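Local coordinates for pesticidal crystal protein Cry4Aa (Bacillus thuringiensis, PDB 2C9K) that kills mosquito larvae by binding to midgut epithelial cells and promoting their colloid-osmotic lysis, at residues A[7-12]-A[34-39]; A[40-45]-A[77-82]; A[297-302]-A[432-437]; A[378-383]-A[387-392]. All coordinates share one frame; numbering follows the deposited sequence.

Contact 1: residues A[7-12]-A[34-39]; sequences TIVVGT and IPVLFP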
loop_
_atom_site.group_PDB
_atom_site.type_symbol
_atom_site.label_atom_id
_atom_site.label_comp_id
_atom_site.label_asym_id
_atom_site.label_seq_id
_atom_site.Cartn_x
_atom_site.Cartn_y
_atom_site.Cartn_z
ATOM N N THR A 7 1.912 -9.988 1.465
ATOM C CA THR A 7 2.351 -9.431 0.199
ATOM C C THR A 7 1.994 -10.272 -1.031
ATOM O O THR A 7 1.873 -9.724 -2.124
ATOM C CB THR A 7 3.869 -9.143 0.215
ATOM O OG1 THR A 7 4.569 -10.271 0.748
ATOM C CG2 THR A 7 4.169 -7.919 1.072
ATOM N N ILE A 8 1.821 -11.585 -0.874
ATOM C CA ILE A 8 1.454 -12.428 -2.019
ATOM C C ILE A 8 -0.039 -12.312 -2.344
ATOM O O ILE A 8 -0.428 -12.174 -3.500
ATOM C CB ILE A 8 1.746 -13.926 -1.781
ATOM C CG1 ILE A 8 3.254 -14.184 -1.730
ATOM C CG2 ILE A 8 1.118 -14.747 -2.909
ATOM C CD1 ILE A 8 3.610 -15.590 -1.313
ATOM N N VAL A 9 -0.877 -12.399 -1.322
ATOM C CA VAL A 9 -2.306 -12.284 -1.535
ATOM C C VAL A 9 -2.595 -10.949 -2.214
ATOM O O VAL A 9 -3.470 -10.854 -3.072
ATOM C CB VAL A 9 -3.076 -12.335 -0.203
ATOM C CG1 VAL A 9 -4.542 -12.016 -0.445
ATOM C CG2 VAL A 9 -2.926 -13.707 0.432
ATOM N N VAL A 10 -1.858 -9.914 -1.829
ATOM C CA VAL A 10 -2.070 -8.599 -2.413
ATOM C C VAL A 10 -1.568 -8.586 -3.846
ATOM O O VAL A 10 -2.179 -7.975 -4.724
ATOM C CB VAL A 10 -1.353 -7.509 -1.592
ATOM C CG1 VAL A 10 -1.475 -6.162 -2.280
ATOM C CG2 VAL A 10 -1.961 -7.438 -0.212
ATOM N N GLY A 11 -0.457 -9.276 -4.078
ATOM C CA GLY A 11 0.107 -9.345 -5.411
ATOM C C GLY A 11 -0.809 -10.033 -6.405
ATOM O O GLY A 11 -0.879 -9.626 -7.565
ATOM N N THR A 12 -1.519 -11.063 -5.956
ATOM C CA THR A 12 -2.423 -11.816 -6.816
ATOM C C THR A 12 -3.655 -11.035 -7.234
ATOM O O THR A 12 -4.127 -11.161 -8.358
ATOM C CB THR A 12 -2.896 -13.089 -6.125
ATOM O OG1 THR A 12 -1.762 -13.795 -5.618
ATOM C CG2 THR A 12 -3.636 -13.979 -7.104
ATOM N N ILE A 34 -5.938 -20.221 -2.368
ATOM C CA ILE A 34 -6.164 -21.417 -1.555
ATOM C C ILE A 34 -4.866 -22.043 -1.033
ATOM O O ILE A 34 -4.740 -22.325 0.155
ATOM C CB ILE A 34 -6.952 -22.480 -2.336
ATOM C CG1 ILE A 34 -8.312 -21.921 -2.740
ATOM C CG2 ILE A 34 -7.157 -23.716 -1.475
ATOM C CD1 ILE A 34 -9.133 -22.880 -3.581
ATOM N N PRO A 35 -3.892 -22.288 -1.919
ATOM C CA PRO A 35 -2.610 -22.878 -1.506
ATOM C C PRO A 35 -1.828 -21.977 -0.539
ATOM O O PRO A 35 -1.098 -22.458 0.330
ATOM C CB PRO A 35 -1.867 -23.058 -2.830
ATOM C CG PRO A 35 -2.968 -23.270 -3.813
ATOM C CD PRO A 35 -4.001 -22.253 -3.388
ATOM N N VAL A 36 -1.981 -20.667 -0.708
ATOM C CA VAL A 36 -1.297 -19.687 0.125
ATOM C C VAL A 36 -1.967 -19.516 1.490
ATOM O O VAL A 36 -1.289 -19.293 2.500
ATOM C CB VAL A 36 -1.244 -18.313 -0.583
ATOM C CG1 VAL A 36 -0.689 -17.261 0.359
ATOM C CG2 VAL A 36 -0.383 -18.405 -1.834
ATOM N N LEU A 37 -3.291 -19.629 1.517
ATOM C CA LEU A 37 -4.057 -19.475 2.751
ATOM C C LEU A 37 -4.418 -20.802 3.437
ATOM O O LEU A 37 -4.862 -20.812 4.591
ATOM C CB LEU A 37 -5.335 -18.679 2.466
ATOM C CG LEU A 37 -5.133 -17.237 2.003
ATOM C CD1 LEU A 37 -6.445 -16.667 1.521
ATOM C CD2 LEU A 37 -4.575 -16.412 3.143
ATOM N N PHE A 38 -4.235 -21.914 2.729
ATOM C CA PHE A 38 -4.540 -23.225 3.288
ATOM C C PHE A 38 -3.564 -24.296 2.807
ATOM O O PHE A 38 -3.943 -25.193 2.056
ATOM C CB PHE A 38 -5.957 -23.650 2.912
ATOM C CG PHE A 38 -6.997 -22.597 3.156
ATOM C CD1 PHE A 38 -7.353 -21.709 2.149
ATOM C CD2 PHE A 38 -7.635 -22.504 4.392
ATOM C CE1 PHE A 38 -8.329 -20.747 2.361
ATOM C CE2 PHE A 38 -8.619 -21.542 4.620
ATOM C CZ PHE A 38 -8.969 -20.662 3.605
ATOM N N PRO A 39 -2.293 -24.213 3.230
ATOM C CA PRO A 39 -1.262 -25.185 2.840
ATOM C C PRO A 39 -1.455 -26.584 3.455
ATOM O O PRO A 39 -0.952 -27.581 2.933
ATOM C CB PRO A 39 0.034 -24.508 3.293
ATOM C CG PRO A 39 -0.401 -23.714 4.480
ATOM C CD PRO A 39 -1.703 -23.112 4.012
#
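Ile8 and Val9 of helix 5-16 meet Val36 and Leu37, at the C-terminal end of helix 29-37, by methyl groups. Ile8 and Val36 point toward each other and cross obliquely. Their CG2 methyls do the touching, with Ile8 CG2 4.1 Å from Val36 CG2. With chi1 of Ile8 at -69°, CG2 is the branch anti to the backbone N, and it is the one facing Val36. The fork of Val36 serves two partners. Its CG1 methyl lies 4.2 Å from Val9 CG2, on the other side of the fork from the Ile8 contact. Val9 CG2 then has a second neighbour, Leu37 CD2, also 4.2 Å away. Here the two side chains cross at about a right angle, and one branch of the leucine reaches across to the valine methyl. The backbones stay well apart, with Val9 CA 7.7 Å from Val36 CA.

Ile8 O accepts two bonds from Thr12 of its own helix, from Thr12 N at 2.9 Å and from Thr12 OG1 at 3.0 Å. The hydroxyl sits above the carbonyl plane, 39° out of it. Gln145 of helix 140-164 touches Val9 and Leu37, bringing a third helix to this part of the helical N-terminal domain, the part of Cry toxins associated with pore formation. No hydrogen bond or charge pair crosses between the two segments. Their direct contact therefore rests on dispersion and the exclusion of water, with no directional bond between the segments.

Contact 2: residues A[40-45]-A[77-82]; sequences AQDQSN and SFNVIS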
loop_
_atom_site.group_PDB
_atom_site.type_symbol
_atom_site.label_atom_id
_atom_site.label_comp_id
_atom_site.label_asym_id
_atom_site.label_seq_id
_atom_site.Cartn_x
_atom_site.Cartn_y
_atom_site.Cartn_z
ATOM N N ALA A 40 -2.187 -26.644 4.563
ATOM C CA ALA A 40 -2.473 -27.905 5.238
ATOM C C ALA A 40 -3.992 -28.062 5.314
ATOM O O ALA A 40 -4.536 -28.515 6.325
ATOM C CB ALA A 40 -1.874 -27.905 6.636
ATOM N N GLN A 41 -4.666 -27.662 4.240
ATOM C CA GLN A 41 -6.120 -27.749 4.134
ATOM C C GLN A 41 -6.866 -27.093 5.291
ATOM O O GLN A 41 -6.448 -26.048 5.792
ATOM C CB GLN A 41 -6.543 -29.212 3.992
ATOM C CG GLN A 41 -6.005 -29.861 2.731
ATOM C CD GLN A 41 -4.492 -29.893 2.710
ATOM O OE1 GLN A 41 -3.864 -30.585 3.511
ATOM N NE2 GLN A 41 -3.894 -29.131 1.798
ATOM N N ASP A 42 -7.976 -27.698 5.708
ATOM C CA ASP A 42 -8.772 -27.145 6.795
ATOM C C ASP A 42 -8.169 -27.414 8.167
ATOM O O ASP A 42 -8.879 -27.444 9.171
ATOM C CB ASP A 42 -10.201 -27.693 6.745
ATOM C CG ASP A 42 -10.262 -29.190 6.963
ATOM O OD1 ASP A 42 -11.378 -29.705 7.196
ATOM O OD2 ASP A 42 -9.201 -29.850 6.895
ATOM N N GLN A 43 -6.858 -27.614 8.202
ATOM C CA GLN A 43 -6.155 -27.857 9.457
ATOM C C GLN A 43 -4.825 -27.104 9.448
ATOM O O GLN A 43 -3.814 -27.569 9.981
ATOM C CB GLN A 43 -5.920 -29.360 9.664
ATOM C CG GLN A 43 -5.010 -30.014 8.638
ATOM C CD GLN A 43 -4.824 -31.502 8.883
ATOM O OE1 GLN A 43 -4.050 -32.167 8.187
ATOM N NE2 GLN A 43 -5.535 -32.034 9.877
ATOM N N SER A 44 -4.848 -25.928 8.831
ATOM C CA SER A 44 -3.671 -25.077 8.734
ATOM C C SER A 44 -3.555 -24.200 9.980
ATOM O O SER A 44 -4.426 -24.218 10.850
ATOM C CB SER A 44 -3.775 -24.181 7.494
ATOM O OG SER A 44 -4.098 -24.922 6.328
ATOM N N ASN A 45 -2.476 -23.430 10.054
ATOM C CA ASN A 45 -2.254 -22.525 11.177
ATOM C C ASN A 45 -2.018 -21.106 10.677
ATOM O O ASN A 45 -1.407 -20.288 11.363
ATOM C CB ASN A 45 -1.056 -22.986 12.000
ATOM C CG ASN A 45 -1.234 -24.383 12.542
ATOM O OD1 ASN A 45 -2.213 -24.676 13.232
ATOM N ND2 ASN A 45 -0.288 -25.259 12.233
ATOM N N SER A 77 -13.606 -22.159 5.427
ATOM C CA SER A 77 -13.674 -21.605 4.086
ATOM C C SER A 77 -12.936 -22.501 3.102
ATOM O O SER A 77 -13.241 -22.504 1.912
ATOM C CB SER A 77 -13.067 -20.196 4.055
ATOM O OG SER A 77 -13.828 -19.275 4.820
ATOM N N PHE A 78 -11.971 -23.270 3.590
ATOM C CA PHE A 78 -11.218 -24.135 2.692
ATOM C C PHE A 78 -12.122 -25.058 1.885
ATOM O O PHE A 78 -12.078 -25.067 0.655
ATOM C CB PHE A 78 -10.203 -24.982 3.454
ATOM C CG PHE A 78 -9.465 -25.948 2.577
ATOM C CD1 PHE A 78 -8.649 -25.486 1.547
ATOM C CD2 PHE A 78 -9.628 -27.321 2.737
ATOM C CE1 PHE A 78 -8.006 -26.377 0.683
ATOM C CE2 PHE A 78 -8.989 -28.223 1.878
ATOM C CZ PHE A 78 -8.180 -27.749 0.850
ATOM N N ASN A 79 -12.939 -25.840 2.577
ATOM C CA ASN A 79 -13.839 -26.760 1.901
ATOM C C ASN A 79 -14.910 -26.032 1.097
ATOM O O ASN A 79 -15.244 -26.447 -0.014
ATOM C CB ASN A 79 -14.484 -27.707 2.919
ATOM C CG ASN A 79 -13.609 -28.911 3.230
ATOM O OD1 ASN A 79 -13.817 -29.603 4.225
ATOM N ND2 ASN A 79 -12.631 -29.173 2.368
ATOM N N VAL A 80 -15.440 -24.944 1.644
ATOM C CA VAL A 80 -16.472 -24.192 0.945
ATOM C C VAL A 80 -15.912 -23.500 -0.296
ATOM O O VAL A 80 -16.636 -23.258 -1.261
ATOM C CB VAL A 80 -17.135 -23.142 1.869
ATOM C CG1 VAL A 80 -18.152 -22.318 1.085
ATOM C CG2 VAL A 80 -17.815 -23.840 3.041
ATOM N N ILE A 81 -14.622 -23.187 -0.277
ATOM C CA ILE A 81 -13.992 -22.540 -1.427
ATOM C C ILE A 81 -13.506 -23.594 -2.425
ATOM O O ILE A 81 -13.592 -23.395 -3.637
ATOM C CB ILE A 81 -12.804 -21.614 -0.980
ATOM C CG1 ILE A 81 -13.319 -20.204 -0.690
ATOM C CG2 ILE A 81 -11.746 -21.523 -2.068
ATOM C CD1 ILE A 81 -14.346 -20.130 0.403
ATOM N N SER A 82 -13.012 -24.718 -1.914
ATOM C CA SER A 82 -12.521 -25.795 -2.765
ATOM C C SER A 82 -13.610 -26.371 -3.667
ATOM O O SER A 82 -13.403 -26.549 -4.867
ATOM C CB SER A 82 -11.929 -26.909 -1.905
ATOM O OG SER A 82 -10.811 -26.443 -1.171
#
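Phe78 has its ring anti to the backbone N (chi1 176°), which swings it off helix 77-89 toward Gln41. Gln41 has CG beside its own N and bends again at chi2 (62°), so its side chain lies alongside the ring and points the same way. Gln41 CA stands over the ring centre, 3.7 Å from the Phe78 centroid and 13° off the normal, a CH-pi contact. Gln41 CB approaches Phe78 CE2 at 3.4 Å. Asp42 adds its CB, 4.1 Å from Phe78 CD2.

The other face of the ring carries Ser82 OG, offset toward the rim. This hydroxyl is held by a hydrogen bond to Phe78 O. In the loop, Ser44 OG donates to Gln41 O at 2.7 Å and accepts from Ala40 N at 3.1 Å, which probably steadies the turn that carries Gln41. Phe38, just after helix 29-37, also meets the Phe78 ring, with the planes at about 45°.

The loop between helices 29-37 and 46-58 is thus laid against helix 77-89 of the helical domain at the surface. No hydrogen bond joins the two segments, so CH-pi and van der Waals contact with one aromatic ring carries most of the join.

Contact 3: residues A[297-302]-A[432-437]; sequences DSLNFY and HILSFI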
loop_
_atom_site.group_PDB
_atom_site.type_symbol
_atom_site.label_atom_id
_atom_site.label_comp_id
_atom_site.label_asym_id
_atom_site.label_seq_id
_atom_site.Cartn_x
_atom_site.Cartn_y
_atom_site.Cartn_z
ATOM N N ASP A 297 16.660 8.535 -6.690
ATOM C CA ASP A 297 17.755 8.644 -7.664
ATOM C C ASP A 297 19.072 8.092 -7.119
ATOM O O ASP A 297 19.740 7.291 -7.781
ATOM C CB ASP A 297 17.984 10.098 -8.083
ATOM C CG ASP A 297 16.974 10.572 -9.083
ATOM O OD1 ASP A 297 16.549 9.734 -9.899
ATOM O OD2 ASP A 297 16.615 11.768 -9.071
ATOM N N SER A 298 19.447 8.526 -5.916
ATOM C CA SER A 298 20.689 8.060 -5.307
ATOM C C SER A 298 20.759 8.258 -3.794
ATOM O O SER A 298 20.053 9.091 -3.228
ATOM C CB SER A 298 21.883 8.767 -5.958
ATOM O OG SER A 298 21.806 10.174 -5.781
ATOM N N LEU A 299 21.622 7.470 -3.156
ATOM C CA LEU A 299 21.863 7.534 -1.717
ATOM C C LEU A 299 23.263 8.128 -1.528
ATOM O O LEU A 299 24.233 7.654 -2.104
ATOM C CB LEU A 299 21.784 6.132 -1.120
ATOM C CG LEU A 299 20.502 5.768 -0.370
ATOM C CD1 LEU A 299 19.322 6.525 -0.938
ATOM C CD2 LEU A 299 20.286 4.262 -0.448
ATOM N N ASN A 300 23.365 9.171 -0.720
ATOM C CA ASN A 300 24.644 9.839 -0.517
ATOM C C ASN A 300 25.067 9.879 0.947
ATOM O O ASN A 300 24.547 10.674 1.725
ATOM C CB ASN A 300 24.540 11.256 -1.076
ATOM C CG ASN A 300 23.973 11.279 -2.486
ATOM O OD1 ASN A 300 24.700 11.109 -3.464
ATOM N ND2 ASN A 300 22.662 11.465 -2.594
ATOM N N PHE A 301 26.016 9.019 1.311
ATOM C CA PHE A 301 26.522 8.936 2.681
ATOM C C PHE A 301 27.945 9.472 2.813
ATOM O O PHE A 301 28.849 9.029 2.107
ATOM C CB PHE A 301 26.507 7.486 3.171
ATOM C CG PHE A 301 25.142 6.962 3.483
ATOM C CD1 PHE A 301 24.221 6.728 2.469
ATOM C CD2 PHE A 301 24.771 6.706 4.799
ATOM C CE1 PHE A 301 22.943 6.243 2.761
ATOM C CE2 PHE A 301 23.497 6.222 5.104
ATOM C CZ PHE A 301 22.581 5.991 4.085
ATOM N N TYR A 302 28.139 10.424 3.721
ATOM C CA TYR A 302 29.462 10.990 3.959
ATOM C C TYR A 302 30.219 10.156 4.994
ATOM O O TYR A 302 29.656 9.760 6.014
ATOM C CB TYR A 302 29.369 12.420 4.487
ATOM C CG TYR A 302 28.842 13.442 3.519
ATOM C CD1 TYR A 302 27.482 13.744 3.463
ATOM C CD2 TYR A 302 29.707 14.147 2.688
ATOM C CE1 TYR A 302 26.999 14.734 2.601
ATOM C CE2 TYR A 302 29.238 15.134 1.823
ATOM C CZ TYR A 302 27.886 15.421 1.787
ATOM O OH TYR A 302 27.426 16.394 0.933
ATOM N N HIS A 432 8.346 -4.645 -2.710
ATOM C CA HIS A 432 8.631 -3.256 -2.377
ATOM C C HIS A 432 10.023 -2.854 -2.817
ATOM O O HIS A 432 10.889 -3.702 -2.989
ATOM C CB HIS A 432 8.493 -3.019 -0.866
ATOM C CG HIS A 432 7.081 -3.072 -0.360
ATOM N ND1 HIS A 432 6.355 -4.242 -0.289
ATOM C CD2 HIS A 432 6.276 -2.100 0.135
ATOM C CE1 HIS A 432 5.167 -3.989 0.229
ATOM N NE2 HIS A 432 5.094 -2.698 0.496
ATOM N N ILE A 433 10.221 -1.552 -3.005
ATOM C CA ILE A 433 11.510 -0.989 -3.404
ATOM C C ILE A 433 11.857 0.159 -2.454
ATOM O O ILE A 433 10.963 0.854 -1.957
ATOM C CB ILE A 433 11.470 -0.412 -4.842
ATOM C CG1 ILE A 433 10.574 0.834 -4.877
ATOM C CG2 ILE A 433 11.004 -1.487 -5.832
ATOM C CD1 ILE A 433 10.625 1.581 -6.190
ATOM N N LEU A 434 13.144 0.372 -2.206
ATOM C CA LEU A 434 13.559 1.447 -1.307
ATOM C C LEU A 434 13.136 2.788 -1.891
ATOM O O LEU A 434 13.238 2.998 -3.095
ATOM C CB LEU A 434 15.080 1.434 -1.100
ATOM C CG LEU A 434 15.490 2.427 -0.008
ATOM C CD1 LEU A 434 14.985 1.918 1.332
ATOM C CD2 LEU A 434 16.994 2.606 0.022
ATOM N N SER A 435 12.674 3.707 -1.059
ATOM C CA SER A 435 12.250 4.987 -1.598
ATOM C C SER A 435 12.861 6.189 -0.903
ATOM O O SER A 435 12.857 7.284 -1.449
ATOM C CB SER A 435 10.726 5.096 -1.545
ATOM O OG SER A 435 10.264 5.136 -0.211
ATOM N N PHE A 436 13.407 5.975 0.289
ATOM C CA PHE A 436 13.974 7.071 1.073
ATOM C C PHE A 436 14.605 6.560 2.377
ATOM O O PHE A 436 14.248 5.486 2.872
ATOM C CB PHE A 436 12.843 8.035 1.437
ATOM C CG PHE A 436 13.272 9.458 1.616
ATOM C CD1 PHE A 436 13.531 10.262 0.506
ATOM C CD2 PHE A 436 13.350 10.018 2.888
ATOM C CE1 PHE A 436 13.854 11.604 0.659
ATOM C CE2 PHE A 436 13.673 11.365 3.052
ATOM C CZ PHE A 436 13.924 12.160 1.933
ATOM N N ILE A 437 15.537 7.334 2.930
ATOM C CA ILE A 437 16.171 6.988 4.204
ATOM C C ILE A 437 16.284 8.238 5.075
ATOM O O ILE A 437 17.105 9.100 4.792
ATOM C CB ILE A 437 17.581 6.415 4.024
ATOM C CG1 ILE A 437 17.519 5.056 3.330
ATOM C CG2 ILE A 437 18.239 6.257 5.379
ATOM C CD1 ILE A 437 18.882 4.393 3.163
#
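Ile437 O is gripped by two donors, His316 NE2 and Asn318 ND2, both on strand 313-322. The side chain of the same Ile437 packs against Leu299 and Phe301 of strand 294-303, the neighbour of strand 313-322 in its sheet. Ile437 CD1 is the atom that reaches. It lies 3.9 Å from Leu299 CD2, and the two side chains meet at about a right angle. CG1 is anti to the carbonyl carbon and chi2 is extended (-178°), which carries CD1 out to the end of the branch. Ile437 CD1 also comes to the edge of the Phe301 ring, near its plane, 4.1 Å from Phe301 CZ. His316 stacks on that ring, so one histidine touches Phe301 and holds the backbone of Ile437. Leu434 adds the other methyl contact, its CD2 3.7 Å from Leu299 CD2.

The two strands belong to different antiparallel sheets. The axes of segments 297-302 and 432-437 pass 8.7 Å apart, at 40° to each other, and side chains join them instead of a backbone ladder. Ile354, from a third sheet, touches both Leu299 and Leu434. Three sheets packed round a shared hydrophobic core form the beta-prism of the second Cry domain. Between the two segments the chemistry is wholly apolar. The polar grip on Ile437 O adds a direct tie between two of the sheets.

Contact 4: residues A[378-383]-A[387-392]; sequences FFITNG and LEKELT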
loop_
_atom_site.group_PDB
_atom_site.type_symbol
_atom_site.label_atom_id
_atom_site.label_comp_id
_atom_site.label_asym_id
_atom_site.label_seq_id
_atom_site.Cartn_x
_atom_site.Cartn_y
_atom_site.Cartn_z
ATOM N N PHE A 378 23.503 -3.358 -0.972
ATOM C CA PHE A 378 22.231 -3.221 -1.654
ATOM C C PHE A 378 21.990 -4.376 -2.617
ATOM O O PHE A 378 22.912 -4.876 -3.265
ATOM C CB PHE A 378 22.179 -1.899 -2.426
ATOM C CG PHE A 378 22.409 -0.691 -1.568
ATOM C CD1 PHE A 378 23.702 -0.255 -1.287
ATOM C CD2 PHE A 378 21.337 -0.007 -1.007
ATOM C CE1 PHE A 378 23.924 0.846 -0.460
ATOM C CE2 PHE A 378 21.551 1.094 -0.179
ATOM C CZ PHE A 378 22.850 1.520 0.095
ATOM N N PHE A 379 20.742 -4.819 -2.676
ATOM C CA PHE A 379 20.352 -5.872 -3.592
ATOM C C PHE A 379 19.404 -5.202 -4.571
ATOM O O PHE A 379 18.201 -5.089 -4.342
ATOM C CB PHE A 379 19.694 -7.022 -2.846
ATOM C CG PHE A 379 20.677 -7.891 -2.116
ATOM C CD1 PHE A 379 21.724 -8.501 -2.808
ATOM C CD2 PHE A 379 20.567 -8.099 -0.744
ATOM C CE1 PHE A 379 22.649 -9.306 -2.144
ATOM C CE2 PHE A 379 21.486 -8.902 -0.070
ATOM C CZ PHE A 379 22.532 -9.508 -0.773
ATOM N N ILE A 380 20.013 -4.725 -5.651
ATOM C CA ILE A 380 19.367 -4.001 -6.738
ATOM C C ILE A 380 18.777 -4.913 -7.810
ATOM O O ILE A 380 19.181 -6.068 -7.956
ATOM C CB ILE A 380 20.407 -3.055 -7.376
ATOM C CG1 ILE A 380 20.819 -2.002 -6.342
ATOM C CG2 ILE A 380 19.875 -2.439 -8.653
ATOM C CD1 ILE A 380 21.986 -1.132 -6.740
ATOM N N THR A 381 17.804 -4.391 -8.546
ATOM C CA THR A 381 17.188 -5.147 -9.624
ATOM C C THR A 381 17.043 -4.240 -10.841
ATOM O O THR A 381 16.693 -3.063 -10.710
ATOM C CB THR A 381 15.789 -5.698 -9.219
ATOM O OG1 THR A 381 15.277 -6.518 -10.275
ATOM C CG2 THR A 381 14.802 -4.557 -8.940
ATOM N N ASN A 382 17.330 -4.775 -12.024
ATOM C CA ASN A 382 17.204 -3.982 -13.240
ATOM C C ASN A 382 16.186 -4.602 -14.179
ATOM O O ASN A 382 16.010 -4.148 -15.302
ATOM C CB ASN A 382 18.553 -3.851 -13.954
ATOM C CG ASN A 382 19.035 -5.161 -14.557
ATOM O OD1 ASN A 382 20.133 -5.222 -15.106
ATOM N ND2 ASN A 382 18.221 -6.209 -14.462
ATOM N N GLY A 383 15.526 -5.655 -13.717
ATOM C CA GLY A 383 14.532 -6.303 -14.543
ATOM C C GLY A 383 15.000 -7.586 -15.198
ATOM O O GLY A 383 14.166 -8.426 -15.540
ATOM N N LEU A 387 21.808 -7.319 -9.240
ATOM C CA LEU A 387 23.026 -6.521 -9.205
ATOM C C LEU A 387 23.324 -6.153 -7.759
ATOM O O LEU A 387 22.510 -5.513 -7.107
ATOM C CB LEU A 387 22.852 -5.228 -9.997
ATOM C CG LEU A 387 22.431 -5.267 -11.466
ATOM C CD1 LEU A 387 22.419 -3.844 -12.020
ATOM C CD2 LEU A 387 23.386 -6.145 -12.250
ATOM N N GLU A 388 24.486 -6.553 -7.259
ATOM C CA GLU A 388 24.863 -6.233 -5.890
ATOM C C GLU A 388 25.832 -5.073 -5.883
ATOM O O GLU A 388 26.837 -5.097 -6.575
ATOM C CB GLU A 388 25.497 -7.446 -5.206
ATOM C CG GLU A 388 24.521 -8.596 -5.019
ATOM C CD GLU A 388 25.124 -9.790 -4.301
ATOM O OE1 GLU A 388 25.662 -9.603 -3.183
ATOM O OE2 GLU A 388 25.048 -10.913 -4.854
ATOM N N LYS A 389 25.512 -4.043 -5.114
ATOM C CA LYS A 389 26.369 -2.876 -5.016
ATOM C C LYS A 389 26.737 -2.688 -3.560
ATOM O O LYS A 389 26.040 -3.169 -2.673
ATOM C CB LYS A 389 25.652 -1.641 -5.549
ATOM C CG LYS A 389 26.261 -1.095 -6.820
ATOM C CD LYS A 389 26.329 -2.158 -7.907
ATOM C CE LYS A 389 26.947 -1.607 -9.187
ATOM N NZ LYS A 389 26.153 -0.470 -9.745
ATOM N N GLU A 390 27.836 -1.993 -3.310
ATOM C CA GLU A 390 28.284 -1.787 -1.947
ATOM C C GLU A 390 28.570 -0.313 -1.728
ATOM O O GLU A 390 28.847 0.424 -2.670
ATOM C CB GLU A 390 29.542 -2.627 -1.696
ATOM C CG GLU A 390 29.768 -3.044 -0.249
ATOM C CD GLU A 390 30.883 -4.090 -0.100
ATOM O OE1 GLU A 390 32.048 -3.787 -0.447
ATOM O OE2 GLU A 390 30.594 -5.220 0.368
ATOM N N LEU A 391 28.471 0.108 -0.475
ATOM C CA LEU A 391 28.729 1.486 -0.075
ATOM C C LEU A 391 29.392 1.355 1.298
ATOM O O LEU A 391 28.755 0.918 2.264
ATOM C CB LEU A 391 27.416 2.260 0.027
ATOM C CG LEU A 391 27.507 3.784 -0.030
ATOM C CD1 LEU A 391 28.073 4.219 -1.376
ATOM C CD2 LEU A 391 26.124 4.388 0.172
ATOM N N THR A 392 30.671 1.710 1.385
ATOM C CA THR A 392 31.398 1.573 2.641
ATOM C C THR A 392 32.144 2.800 3.144
ATOM O O THR A 392 32.765 3.530 2.380
ATOM C CB THR A 392 32.409 0.421 2.552
ATOM O OG1 THR A 392 31.707 -0.815 2.376
ATOM C CG2 THR A 392 33.247 0.351 3.815
#
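Phe378 and Lys389 form an antiparallel hydrogen-bonded pair. Phe378 N donates to Lys389 O at 3.1 Å, and Lys389 N donates back to Phe378 O at 3.3 Å. Ile380 and Leu387 make the next such pair. Ile380 N meets Leu387 O at 3.0 Å, nearly along the C=O axis. The return bond, Leu387 N to Ile380 O at 3.2 Å, is straight at hydrogen (174°), but its donor stands above the carbonyl plane.

Between them lies the non-hydrogen-bonded pair Phe379 and Glu388, whose side chains share one face of the sheet. They run side by side in the same direction, with ring and carboxylate planes 56° apart. The carboxylate lies at the ring edge, with Glu388 OE1 near the ring plane and closest to Phe379 CE1.

The pairs belong to the beta hairpin of strands 373-381 and 386-392. It forms one side of a four-stranded Greek-key sheet of order 3-2-1-4, one of the three sheets of the beta-prism domain.

Phe378, Ile380, Leu387 and Lys389 take the other face. Ile380 CD1 rests 3.9 Å from Lys389 CB, while the lysine chain turns off at chi2 and leads away. Leu391 CB comes to the edge of the Phe378 ring, 3.8 Å from Phe378 CE1.

Further out, Ile354 and Leu357 of strand 353-362 pack on Phe378, and Leu346 of strand 342-347 touches both Phe378 and Lys389. Leu348 and Ile352, in loops, touch Ile380.

Overall arrangement
Contacts 1 and 2 come first along the chain, in the helical domain, with centres 13 Å apart. Contact 1 uses the end of helix 29-37, and contact 2 uses the loop that follows it. They touch where Ile34 packs on Ile81. Contacts 3 and 4 lie in the beta-prism domain, centres 12 Å apart. The hairpin of contact 4 (strands 373-381 and 386-392) falls in sequence between the two strands of contact 3. They meet in the prism core, where Leu299 packs on Phe378 and Phe301 on Leu391. Contact 2 is about 42 Å from contact 3, centre to centre. Thr7 of contact 1 touches His432 of contact 3, so helix 5-16 lies against the prism at this point.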